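Local coordinates for protein alpha-fucosidase (PDB 2EAB) that probably releases alpha-1,2-linked L-fucose from glycans by hydrolysis, this chain being the family 95 glycoside hydrolase part of a longer bacterial protein, at residues Ser669-Gln672 / Ala673-His677; Lys651-Tyr654 / Phe655-Ala658; Ala322-Asp325 / Asp326-Ile330. All blocks are in the same frame, centred on the assembly; numbering follows the deposited sequence.

Interaction 1: Ser669-Gln672 / Ala673-His677; sequences SGYQ and ADNQH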
loop_
_atom_site.group_PDB
_atom_site.type_symbol
_atom_site.label_atom_id
_atom_site.label_comp_id
_atom_site.label_asym_id
_atom_site.label_seq_id
_atom_site.Cartn_x
_atom_site.Cartn_y
_atom_site.Cartn_z
ATOM N N SER A 669 -11.808 -27.084 14.976
ATOM C CA SER A 669 -12.893 -26.206 15.409
ATOM C C SER A 669 -12.668 -24.789 14.913
ATOM O O SER A 669 -11.578 -24.234 15.064
ATOM C CB SER A 669 -13.049 -26.225 16.932
ATOM O OG SER A 669 -13.543 -27.480 17.366
ATOM N N GLY A 670 -13.699 -24.221 14.302
ATOM C CA GLY A 670 -13.609 -22.879 13.750
ATOM C C GLY A 670 -13.148 -22.806 12.305
ATOM O O GLY A 670 -13.146 -21.723 11.714
ATOM N N TYR A 671 -12.740 -23.938 11.729
ATOM C CA TYR A 671 -12.410 -23.983 10.307
ATOM C C TYR A 671 -13.697 -23.822 9.500
ATOM O O TYR A 671 -14.710 -24.467 9.801
ATOM C CB TYR A 671 -11.708 -25.297 9.944
ATOM C CG TYR A 671 -11.436 -25.453 8.462
ATOM C CD1 TYR A 671 -10.295 -24.894 7.880
ATOM C CD2 TYR A 671 -12.324 -26.151 7.643
ATOM C CE1 TYR A 671 -10.041 -25.029 6.519
ATOM C CE2 TYR A 671 -12.081 -26.291 6.283
ATOM C CZ TYR A 671 -10.937 -25.724 5.730
ATOM O OH TYR A 671 -10.677 -25.846 4.388
ATOM N N GLN A 672 -13.668 -22.962 8.486
ATOM C CA GLN A 672 -14.837 -22.753 7.632
ATOM C C GLN A 672 -15.018 -23.971 6.725
ATOM O O GLN A 672 -14.273 -24.160 5.758
ATOM C CB GLN A 672 -14.704 -21.456 6.828
ATOM C CG GLN A 672 -15.924 -21.112 5.982
ATOM C CD GLN A 672 -15.802 -19.759 5.309
ATOM O OE1 GLN A 672 -15.350 -18.787 5.918
ATOM N NE2 GLN A 672 -16.209 -19.687 4.046
ATOM N N ALA A 673 -16.023 -24.785 7.050
ATOM C CA ALA A 673 -16.180 -26.135 6.499
ATOM C C ALA A 673 -16.306 -26.228 4.978
ATOM O O ALA A 673 -15.898 -27.231 4.390
ATOM C CB ALA A 673 -17.350 -26.859 7.180
ATOM N N ASP A 674 -16.855 -25.196 4.342
ATOM C CA ASP A 674 -16.973 -25.203 2.881
ATOM C C ASP A 674 -15.640 -24.930 2.165
ATOM O O ASP A 674 -15.590 -24.883 0.933
ATOM C CB ASP A 674 -18.099 -24.273 2.396
ATOM C CG ASP A 674 -17.783 -22.789 2.577
ATOM O OD1 ASP A 674 -16.634 -22.417 2.904
ATOM O OD2 ASP A 674 -18.711 -21.975 2.377
ATOM N N ASN A 675 -14.571 -24.765 2.949
ATOM C CA ASN A 675 -13.193 -24.583 2.449
ATOM C C ASN A 675 -12.893 -23.222 1.823
ATOM O O ASN A 675 -11.772 -22.983 1.354
ATOM C CB ASN A 675 -12.790 -25.694 1.467
ATOM C CG ASN A 675 -12.914 -27.078 2.064
ATOM O OD1 ASN A 675 -12.418 -27.350 3.158
ATOM N ND2 ASN A 675 -13.567 -27.974 1.330
ATOM N N GLN A 676 -13.877 -22.328 1.830
ATOM C CA GLN A 676 -13.756 -21.052 1.129
ATOM C C GLN A 676 -13.533 -19.851 2.050
ATOM O O GLN A 676 -13.999 -18.755 1.759
ATOM C CB GLN A 676 -14.988 -20.802 0.257
ATOM C CG GLN A 676 -15.149 -21.740 -0.924
ATOM C CD GLN A 676 -16.347 -21.356 -1.772
ATOM O OE1 GLN A 676 -16.368 -20.295 -2.397
ATOM N NE2 GLN A 676 -17.357 -22.211 -1.781
ATOM N N HIS A 677 -12.810 -20.049 3.149
ATOM C CA HIS A 677 -12.502 -18.933 4.043
ATOM C C HIS A 677 -11.832 -17.781 3.292
ATOM O O HIS A 677 -10.982 -18.004 2.429
ATOM C CB HIS A 677 -11.634 -19.390 5.213
ATOM C CG HIS A 677 -11.357 -18.310 6.212
ATOM N ND1 HIS A 677 -12.354 -17.701 6.944
ATOM C CD2 HIS A 677 -10.197 -17.717 6.589
ATOM C CE1 HIS A 677 -11.819 -16.780 7.727
ATOM N NE2 HIS A 677 -10.513 -16.771 7.534
HETATM O O HOH W 1 -9.600 -24.179 2.402
HETATM O O HOH W 2 -12.045 -22.649 4.886
HETATM O O HOH W 3 -14.781 -17.993 8.482
#
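Tyr671 and Asn675 meet through their polar ends. Tyr671 OH donates a hydrogen bond to Asn675 OD1 at 2.6 Å. The donor lies in the carbonyl plane, on a lone pair, and OD1 sits at the edge of the ring. Ring and amide planes are 55° apart. Gln672 works on a second group of partners. Its CG is anti to the backbone N (chi1 -176°) and the chain runs on extended, which places the amide between Asp674 and His677. Gln672 NE2 donates to Asp674 OD1 at 3.0 Å, arriving on the syn side and close to the carboxylate plane. Gln672 OE1 takes a weak bond from His677 ND1 at 3.3 Å, with the imidazole edge-on and its plane almost perpendicular to the amide. A water bridges the same two atoms. His677 has its stronger partner in the backbone N of Glu567, through NE2. The backbone here forms a type I beta turn from Gln672 to Asn675, closed by Asn675 N to Gln672 O at 2.9 Å. Asp674 OD1 also accepts from Gln676 N at 3.0 Å, from above the carboxylate plane, which makes an Asx turn. The loop thus folds on itself at the surface of the catalytic domain. Two N-H donors converge on Asp674 OD1, which would probably favour the charged carboxylate. The two ends of the Gln672 amide have separate partners, which probably helps to set which way round it sits.

Interaction 2: Lys651-Tyr654 / Phe655-Ala658; sequences KEWY and FEGA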
loop_
_atom_site.group_PDB
_atom_site.type_symbol
_atom_site.label_atom_id
_atom_site.label_comp_id
_atom_site.label_asym_id
_atom_site.label_seq_id
_atom_site.Cartn_x
_atom_site.Cartn_y
_atom_site.Cartn_z
ATOM N N LYS A 651 -0.547 -27.049 4.731
ATOM C CA LYS A 651 -1.194 -27.016 6.045
ATOM C C LYS A 651 -1.255 -25.589 6.577
ATOM O O LYS A 651 -0.295 -24.824 6.440
ATOM C CB LYS A 651 -0.450 -27.887 7.051
ATOM C CG LYS A 651 -0.527 -29.377 6.785
ATOM C CD LYS A 651 0.144 -30.160 7.896
ATOM C CE LYS A 651 0.265 -31.630 7.525
ATOM N NZ LYS A 651 0.810 -32.441 8.641
ATOM N N GLU A 652 -2.383 -25.242 7.192
ATOM C CA GLU A 652 -2.546 -23.945 7.839
ATOM C C GLU A 652 -2.121 -24.023 9.314
ATOM O O GLU A 652 -1.612 -23.039 9.868
ATOM C CB GLU A 652 -3.985 -23.438 7.659
ATOM C CG GLU A 652 -4.246 -22.065 8.282
ATOM C CD GLU A 652 -5.474 -21.343 7.738
ATOM O OE1 GLU A 652 -6.220 -21.910 6.911
ATOM O OE2 GLU A 652 -5.696 -20.188 8.162
ATOM N N TRP A 653 -2.304 -25.198 9.920
ATOM C CA TRP A 653 -1.860 -25.474 11.287
ATOM C C TRP A 653 -1.022 -26.737 11.309
ATOM O O TRP A 653 -1.245 -27.647 10.509
ATOM C CB TRP A 653 -3.052 -25.658 12.228
ATOM C CG TRP A 653 -3.943 -24.468 12.287
ATOM C CD1 TRP A 653 -3.808 -23.374 13.102
ATOM C CD2 TRP A 653 -5.101 -24.233 11.486
ATOM N NE1 TRP A 653 -4.819 -22.476 12.855
ATOM C CE2 TRP A 653 -5.630 -22.981 11.871
ATOM C CE3 TRP A 653 -5.754 -24.966 10.483
ATOM C CZ2 TRP A 653 -6.776 -22.442 11.282
ATOM C CZ3 TRP A 653 -6.891 -24.433 9.904
ATOM C CH2 TRP A 653 -7.392 -23.182 10.305
ATOM N N TYR A 654 -0.080 -26.811 12.236
ATOM C CA TYR A 654 0.818 -27.968 12.292
ATOM C C TYR A 654 0.167 -29.238 12.827
ATOM O O TYR A 654 0.711 -30.330 12.642
ATOM C CB TYR A 654 2.145 -27.614 12.995
ATOM C CG TYR A 654 2.848 -26.527 12.229
ATOM C CD1 TYR A 654 3.266 -26.752 10.916
ATOM C CD2 TYR A 654 3.029 -25.255 12.771
ATOM C CE1 TYR A 654 3.867 -25.749 10.171
ATOM C CE2 TYR A 654 3.633 -24.242 12.030
ATOM C CZ TYR A 654 4.046 -24.497 10.732
ATOM O OH TYR A 654 4.629 -23.487 10.003
ATOM N N PHE A 655 -1.000 -29.108 13.457
ATOM C CA PHE A 655 -1.774 -30.291 13.851
ATOM C C PHE A 655 -2.713 -30.822 12.755
ATOM O O PHE A 655 -3.418 -31.816 12.958
ATOM C CB PHE A 655 -2.512 -30.100 15.196
ATOM C CG PHE A 655 -3.452 -28.907 15.259
ATOM C CD1 PHE A 655 -4.295 -28.569 14.203
ATOM C CD2 PHE A 655 -3.527 -28.157 16.429
ATOM C CE1 PHE A 655 -5.166 -27.482 14.300
ATOM C CE2 PHE A 655 -4.389 -27.072 16.535
ATOM C CZ PHE A 655 -5.210 -26.734 15.468
ATOM N N GLU A 656 -2.712 -30.164 11.598
ATOM C CA GLU A 656 -3.598 -30.509 10.491
ATOM C C GLU A 656 -3.197 -31.821 9.812
ATOM O O GLU A 656 -2.014 -32.142 9.711
ATOM C CB GLU A 656 -3.582 -29.358 9.484
ATOM C CG GLU A 656 -4.515 -29.473 8.293
ATOM C CD GLU A 656 -4.515 -28.207 7.452
ATOM O OE1 GLU A 656 -4.729 -28.302 6.227
ATOM O OE2 GLU A 656 -4.288 -27.112 8.018
ATOM N N GLY A 657 -4.197 -32.578 9.365
ATOM C CA GLY A 657 -3.969 -33.773 8.547
ATOM C C GLY A 657 -4.504 -33.493 7.158
ATOM O O GLY A 657 -3.844 -32.834 6.346
ATOM N N ALA A 658 -5.707 -33.989 6.885
ATOM C CA ALA A 658 -6.447 -33.589 5.700
ATOM C C ALA A 658 -6.924 -32.149 5.880
ATOM O O ALA A 658 -6.920 -31.619 6.997
ATOM C CB ALA A 658 -7.625 -34.520 5.468
#
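Lys651 reaches along Glu656 in a buried loop whose centre is a type I beta turn, Trp653 to Glu656. The two side chains run antiparallel alongside one another. The lysine is extended, and Lys651 NZ donates to Glu656 O at 3.0 Å, nearly along the C=O axis. NZ also forms a salt bridge with Glu643. With an alanine in place of Lys651, Glu643 would probably lose its charged mate and Glu656 O one of its donors. At Glu652 the backbone N meets Glu656 OE2 at 2.8 Å, from above the carboxylate plane. The Glu652 carboxylate itself turns to Arg710, Ser565 and Gln568. Trp653 N adds a weak bond to the same OE2, so one oxygen serves two successive amides. The other, OE1, is held by Gln649. Trp653 O accepts from Glu656 N and closes the turn. The Trp653 and Phe655 rings are nearly parallel, at 23°, but offset, with little overlap. Tyr654 OH is bonded to Pro641 O, and its ring makes a cation-pi contact with Arg557. Phe655 CG sits between its backbone N and carbonyl carbon (chi1 56°), and this brings Phe655 CE1 to 3.5 Å from Trp653 CB.

Interaction 3: Ala322-Asp325 / Asp326-Ile330; sequences AHID and DHSAI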
loop_
_atom_site.group_PDB
_atom_site.type_symbol
_atom_site.label_atom_id
_atom_site.label_comp_id
_atom_site.label_asym_id
_atom_site.label_seq_id
_atom_site.Cartn_x
_atom_site.Cartn_y
_atom_site.Cartn_z
ATOM N N ALA A 322 6.296 23.080 -13.289
ATOM C CA ALA A 322 7.070 22.328 -12.305
ATOM C C ALA A 322 6.289 21.127 -11.790
ATOM O O ALA A 322 6.863 20.050 -11.584
ATOM C CB ALA A 322 7.487 23.223 -11.159
ATOM N N HIS A 323 4.986 21.309 -11.591
ATOM C CA HIS A 323 4.136 20.208 -11.165
ATOM C C HIS A 323 4.092 19.076 -12.186
ATOM O O HIS A 323 4.322 17.912 -11.846
ATOM C CB HIS A 323 2.703 20.659 -10.900
ATOM C CG HIS A 323 1.777 19.509 -10.690
ATOM N ND1 HIS A 323 0.766 19.177 -11.565
ATOM C CD2 HIS A 323 1.773 18.559 -9.728
ATOM C CE1 HIS A 323 0.158 18.087 -11.127
ATOM N NE2 HIS A 323 0.752 17.693 -10.016
ATOM N N ILE A 324 3.765 19.419 -13.430
ATOM C CA ILE A 324 3.599 18.404 -14.465
ATOM C C ILE A 324 4.921 17.684 -14.732
ATOM O O ILE A 324 4.934 16.460 -14.890
ATOM C CB ILE A 324 2.957 18.985 -15.751
ATOM C CG1 ILE A 324 1.503 19.391 -15.468
ATOM C CG2 ILE A 324 3.026 17.977 -16.901
ATOM C CD1 ILE A 324 0.814 20.125 -16.604
ATOM N N ASP A 325 6.025 18.429 -14.749
ATOM C CA ASP A 325 7.357 17.828 -14.897
ATOM C C ASP A 325 7.621 16.788 -13.802
ATOM O O ASP A 325 8.081 15.681 -14.085
ATOM C CB ASP A 325 8.455 18.899 -14.865
ATOM C CG ASP A 325 8.492 19.763 -16.125
ATOM O OD1 ASP A 325 7.792 19.456 -17.109
ATOM O OD2 ASP A 325 9.244 20.763 -16.122
ATOM N N ASP A 326 7.314 17.157 -12.559
ATOM C CA ASP A 326 7.523 16.303 -11.392
ATOM C C ASP A 326 6.640 15.050 -11.429
ATOM O O ASP A 326 7.127 13.930 -11.236
ATOM C CB ASP A 326 7.244 17.121 -10.132
ATOM C CG ASP A 326 7.187 16.275 -8.879
ATOM O OD1 ASP A 326 8.255 15.839 -8.401
ATOM O OD2 ASP A 326 6.065 16.063 -8.367
ATOM N N HIS A 327 5.348 15.247 -11.678
ATOM C CA HIS A 327 4.394 14.152 -11.720
ATOM C C HIS A 327 4.708 13.192 -12.859
ATOM O O HIS A 327 4.777 11.972 -12.660
ATOM C CB HIS A 327 2.972 14.683 -11.884
ATOM C CG HIS A 327 1.945 13.600 -11.936
ATOM N ND1 HIS A 327 1.537 13.006 -13.111
ATOM C CD2 HIS A 327 1.273 12.973 -10.944
ATOM C CE1 HIS A 327 0.649 12.067 -12.837
ATOM N NE2 HIS A 327 0.469 12.029 -11.530
ATOM N N SER A 328 4.888 13.747 -14.057
ATOM C CA SER A 328 5.115 12.922 -15.243
ATOM C C SER A 328 6.455 12.184 -15.214
ATOM O O SER A 328 6.570 11.104 -15.791
ATOM C CB SER A 328 4.960 13.735 -16.535
ATOM O OG SER A 328 5.981 14.704 -16.665
ATOM N N ALA A 329 7.452 12.752 -14.539
ATOM C CA ALA A 329 8.748 12.087 -14.395
ATOM C C ALA A 329 8.587 10.701 -13.774
ATOM O O ALA A 329 9.274 9.755 -14.175
ATOM C CB ALA A 329 9.703 12.929 -13.572
ATOM N N ILE A 330 7.681 10.581 -12.805
ATOM C CA ILE A 330 7.394 9.287 -12.191
ATOM C C ILE A 330 6.361 8.507 -13.005
ATOM O O ILE A 330 6.547 7.323 -13.292
ATOM C CB ILE A 330 6.888 9.433 -10.735
ATOM C CG1 ILE A 330 7.896 10.215 -9.886
ATOM C CG2 ILE A 330 6.611 8.056 -10.127
ATOM C CD1 ILE A 330 7.307 10.802 -8.612
HETATM O O HOH W 4 6.382 17.485 -18.314
#
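Ser328 bonds twice to Ile324 O, one turn back along the alpha helix 316-331. Ser328 N makes the regular i to i-4 bond to Ile324 O at 2.8 Å. Ser328 OG donates to Ile324 O at 2.7 Å, and the two donors come from opposite faces of the carbonyl plane. OG lies between the backbone N and the carbonyl carbon (chi1 67°), a rotamer that turns the hydroxyl back to the preceding turn. This is a common way for a serine in a helix to satisfy its hydroxyl. The other carbonyls of this turn are met by the same backbone pattern. Asp326 N donates to Ala322 O, His327 N to His323 O with an N-H...O angle of 170°, and Ala329 N to Asp325 O. Asp325 OD2 forms a salt bridge with Lys321, one turn earlier on this helix. Asp326 OD2 pairs with Arg388, beyond it. His327 ND1 has a weak hydrogen bond with Ser163 O. The His323 and His327 side chains extend in the same direction, with His327 CB over one face of the His323 ring, 4.2 Å from His323 NE2. The helix touches strand 176-185 through His323, which stacks on Phe183, and helix 365-386 through His327, which meets Ile384. One water donates to both Asp325 OD1, at 2.7 Å, and Ser328 OG, at 3.3 Å.

In the fold
Interaction 3 comes first along the chain, within helix 316-331. It joins successive helical turns and brings that helix to strand 176-185 and helix 365-386. Interactions 2 and 1 follow in the long loop region between helices 632-639 and 697-711. All three are local and lie in series, so none crosses or encloses another. The ranges 651-658 and 669-677 each fold round a type I beta turn. They touch through packing of Tyr671 CD1 on Trp653 CZ3, 4.0 Å apart. Both put their loop against helix 697-711, and interaction 2 also meets helix 577-596. Interaction 3 stands on the opposite side of the chain's centre, about 49 Å from interaction 1, centre to centre.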